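Local coordinates for protein eukaryotic translation initiation factor 4 gamma 2 (Homo sapiens, PDB 4IUL) that probably supports translation initiation as a scaffold of the eIF4G family, and interacts with the helicase eIF4A through its HEAT-repeat MIF4G domain, at residues 76-81 / 160-165. Sequence-based numbering, arbitrary orientation.
Sequences LYAQLC and GELGKL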
ATOM      1  N   LEU A  76      -5.839   7.719   5.425  1.00 38.19           N
ATOM      2  CA  LEU A  76      -6.628   7.543   6.637  1.00 39.10           C
ATOM      3  C   LEU A  76      -6.453   6.162   7.247  1.00 39.30           C
ATOM      4  O   LEU A  76      -6.248   6.033   8.456  1.00 39.11           O
ATOM      5  CB  LEU A  76      -8.118   7.750   6.347  1.00 41.03           C
ATOM      6  CG  LEU A  76      -8.785   9.024   6.860  1.00 44.06           C
ATOM      7  CD1 LEU A  76      -8.422  10.214   5.962  1.00 44.10           C
ATOM      8  CD2 LEU A  76     -10.293   8.809   6.887  1.00 44.66           C
ATOM      9  N   TYR A  77      -6.554   5.125   6.416  1.00 38.74           N
ATOM     10  CA  TYR A  77      -6.420   3.758   6.907  1.00 37.25           C
ATOM     11  C   TYR A  77      -4.997   3.473   7.382  1.00 34.96           C
ATOM     12  O   TYR A  77      -4.794   2.717   8.335  1.00 33.44           O
ATOM     13  CB  TYR A  77      -6.843   2.755   5.826  1.00 37.51           C
ATOM     14  CG  TYR A  77      -8.269   2.966   5.354  1.00 37.50           C
ATOM     15  CD1 TYR A  77      -9.321   3.039   6.267  1.00 37.12           C
ATOM     16  CD2 TYR A  77      -8.556   3.147   4.001  1.00 35.62           C
ATOM     17  CE1 TYR A  77     -10.628   3.302   5.842  1.00 39.00           C
ATOM     18  CE2 TYR A  77      -9.852   3.410   3.567  1.00 37.62           C
ATOM     19  CZ  TYR A  77     -10.881   3.490   4.491  1.00 39.52           C
ATOM     20  OH  TYR A  77     -12.154   3.792   4.067  1.00 39.47           O
ATOM     21  N   ALA A  78      -4.017   4.094   6.730  1.00 32.03           N
ATOM     22  CA  ALA A  78      -2.620   3.906   7.113  1.00 33.83           C
ATOM     23  C   ALA A  78      -2.393   4.443   8.526  1.00 33.54           C
ATOM     24  O   ALA A  78      -1.631   3.867   9.302  1.00 32.10           O
ATOM     25  CB  ALA A  78      -1.694   4.618   6.123  1.00 31.94           C
ATOM     26  N   GLN A  79      -3.067   5.542   8.853  1.00 33.31           N
ATOM     27  CA  GLN A  79      -2.941   6.150  10.170  1.00 35.54           C
ATOM     28  C   GLN A  79      -3.606   5.246  11.210  1.00 34.83           C
ATOM     29  O   GLN A  79      -3.151   5.143  12.349  1.00 34.13           O
ATOM     30  CB  GLN A  79      -3.597   7.532  10.176  1.00 37.29           C
ATOM     31  CG  GLN A  79      -3.141   8.438  11.314  1.00 42.30           C
ATOM     32  CD  GLN A  79      -1.649   8.756  11.265  1.00 42.56           C
ATOM     33  OE1 GLN A  79      -1.118   9.166  10.232  1.00 44.02           O
ATOM     34  NE2 GLN A  79      -0.971   8.573  12.390  1.00 44.70           N
ATOM     35  N   LEU A  80      -4.686   4.586  10.807  1.00 34.13           N
ATOM     36  CA  LEU A  80      -5.388   3.679  11.709  1.00 33.93           C
ATOM     37  C   LEU A  80      -4.470   2.495  12.055  1.00 33.16           C
ATOM     38  O   LEU A  80      -4.417   2.041  13.202  1.00 33.14           O
ATOM     39  CB  LEU A  80      -6.674   3.187  11.049  1.00 32.70           C
ATOM     40  CG  LEU A  80      -7.619   2.334  11.889  1.00 33.09           C
ATOM     41  CD1 LEU A  80      -8.112   3.119  13.104  1.00 30.46           C
ATOM     42  CD2 LEU A  80      -8.795   1.912  11.011  1.00 32.86           C
ATOM     43  N   CYS A  81      -3.733   2.008  11.061  1.00 32.47           N
ATOM     44  CA  CYS A  81      -2.813   0.898  11.285  1.00 31.37           C
ATOM     45  C   CYS A  81      -1.677   1.313  12.231  1.00 30.67           C
ATOM     46  O   CYS A  81      -1.233   0.517  13.068  1.00 29.69           O
ATOM     47  CB  CYS A  81      -2.257   0.395   9.947  1.00 29.73           C
ATOM     48  SG  CYS A  81      -3.495  -0.501   8.924  1.00 29.07           S
ATOM     49  N   GLY A 160       2.309   2.366  -0.444  1.00 31.76           N
ATOM     50  CA  GLY A 160       3.123   3.561  -0.328  1.00 31.63           C
ATOM     51  C   GLY A 160       2.847   4.286   0.982  1.00 33.52           C
ATOM     52  O   GLY A 160       3.783   4.655   1.703  1.00 34.59           O
ATOM     53  N   GLU A 161       1.570   4.477   1.310  1.00 32.30           N
ATOM     54  CA  GLU A 161       1.196   5.177   2.540  1.00 34.30           C
ATOM     55  C   GLU A 161       1.655   4.485   3.823  1.00 34.12           C
ATOM     56  O   GLU A 161       1.928   5.148   4.824  1.00 34.91           O
ATOM     57  CB  GLU A 161      -0.320   5.401   2.588  1.00 33.90           C
ATOM     58  CG  GLU A 161      -0.819   6.477   1.627  1.00 38.84           C
ATOM     59  CD  GLU A 161      -0.224   7.851   1.909  1.00 41.94           C
ATOM     60  OE1 GLU A 161       0.523   8.366   1.051  1.00 45.10           O
ATOM     61  OE2 GLU A 161      -0.497   8.419   2.990  1.00 44.84           O
ATOM     62  N   LEU A 162       1.730   3.159   3.799  1.00 33.73           N
ATOM     63  CA  LEU A 162       2.172   2.407   4.962  1.00 31.42           C
ATOM     64  C   LEU A 162       3.692   2.525   5.094  1.00 31.48           C
ATOM     65  O   LEU A 162       4.217   2.690   6.196  1.00 27.16           O
ATOM     66  CB  LEU A 162       1.766   0.936   4.830  1.00 32.16           C
ATOM     67  CG  LEU A 162       0.265   0.602   4.919  1.00 32.87           C
ATOM     68  CD1 LEU A 162       0.044  -0.852   4.546  1.00 28.88           C
ATOM     69  CD2 LEU A 162      -0.254   0.876   6.328  1.00 30.21           C
ATOM     70  N   GLY A 163       4.390   2.436   3.966  1.00 31.65           N
ATOM     71  CA  GLY A 163       5.840   2.553   3.986  1.00 33.23           C
ATOM     72  C   GLY A 163       6.278   3.875   4.607  1.00 33.42           C
ATOM     73  O   GLY A 163       7.257   3.944   5.347  1.00 32.30           O
ATOM     74  N   LYS A 164       5.531   4.927   4.308  1.00 33.72           N
ATOM     75  CA  LYS A 164       5.815   6.254   4.831  1.00 35.53           C
ATOM     76  C   LYS A 164       5.838   6.279   6.367  1.00 34.21           C
ATOM     77  O   LYS A 164       6.527   7.097   6.964  1.00 35.11           O
ATOM     78  CB  LYS A 164       4.764   7.227   4.287  1.00 39.12           C
ATOM     79  CG  LYS A 164       4.880   8.672   4.730  1.00 43.64           C
ATOM     80  CD  LYS A 164       3.918   9.529   3.903  1.00 47.36           C
ATOM     81  CE  LYS A 164       3.592  10.854   4.577  1.00 49.83           C
ATOM     82  NZ  LYS A 164       2.717  10.660   5.780  1.00 50.85           N
ATOM     83  N   LEU A 165       5.102   5.368   6.999  1.00 31.61           N
ATOM     84  CA  LEU A 165       5.032   5.299   8.462  1.00 29.71           C
ATOM     85  C   LEU A 165       5.840   4.120   9.007  1.00 29.67           C
ATOM     86  O   LEU A 165       5.703   3.748  10.175  1.00 27.67           O
ATOM     87  CB  LEU A 165       3.570   5.157   8.903  1.00 29.77           C
ATOM     88  CG  LEU A 165       2.597   6.241   8.424  1.00 28.85           C
ATOM     89  CD1 LEU A 165       1.161   5.817   8.689  1.00 31.99           C
ATOM     90  CD2 LEU A 165       2.903   7.542   9.135  1.00 30.22           C
TER
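A78 packs against E161, L162 and L165, and its small side chain lets the backbones approach closely: the CA atoms of A78 and L162 are 5.5 Å apart. The methyl lies 3.9 Å from E161 CB, so the two side chains meet at their first carbons. The E161 chain, bent at chi2 (-61°), turns its carboxylate off to one side, so that CB rather than the charged end makes the contact.

L165 can be followed outward. Its CB and CG stop short of A78, and only the branch spans the gap: CD1 comes within 3.5 Å of A78 O, and the same methyl packs against A78 CB at 4.0 Å. L165 CD1 also approaches Q79 OE1 at 4.3 Å, a loose, peripheral contact, whereas CD2 does not meet A78.

L162 comes to the alanine from a direction roughly at right angles to that of L165. With CG beside the backbone N (chi1 -69°) and chi2 extended, it presents CD2 to the helix, 3.9 Å from A78 CA; one turn on, C81 CB lies 4.2 Å from that same methyl. L167 touches both C81 and L162, while L112 and L116 of helix 107-127 pack on C81 and L162 respectively, extending the apolar layer.

No hydrogen bond crosses the interface, and only 225 Å² is buried, so the evidence is for van der Waals packing alone. The L165 N to L162 O bond of 2.9 Å closes a single turn, bringing both leucines to the face that meets A78. Helix 74-87 thereby meets the C-terminal end of helix 141-163 as in the all-helical, HEAT-repeat MIF4G fold.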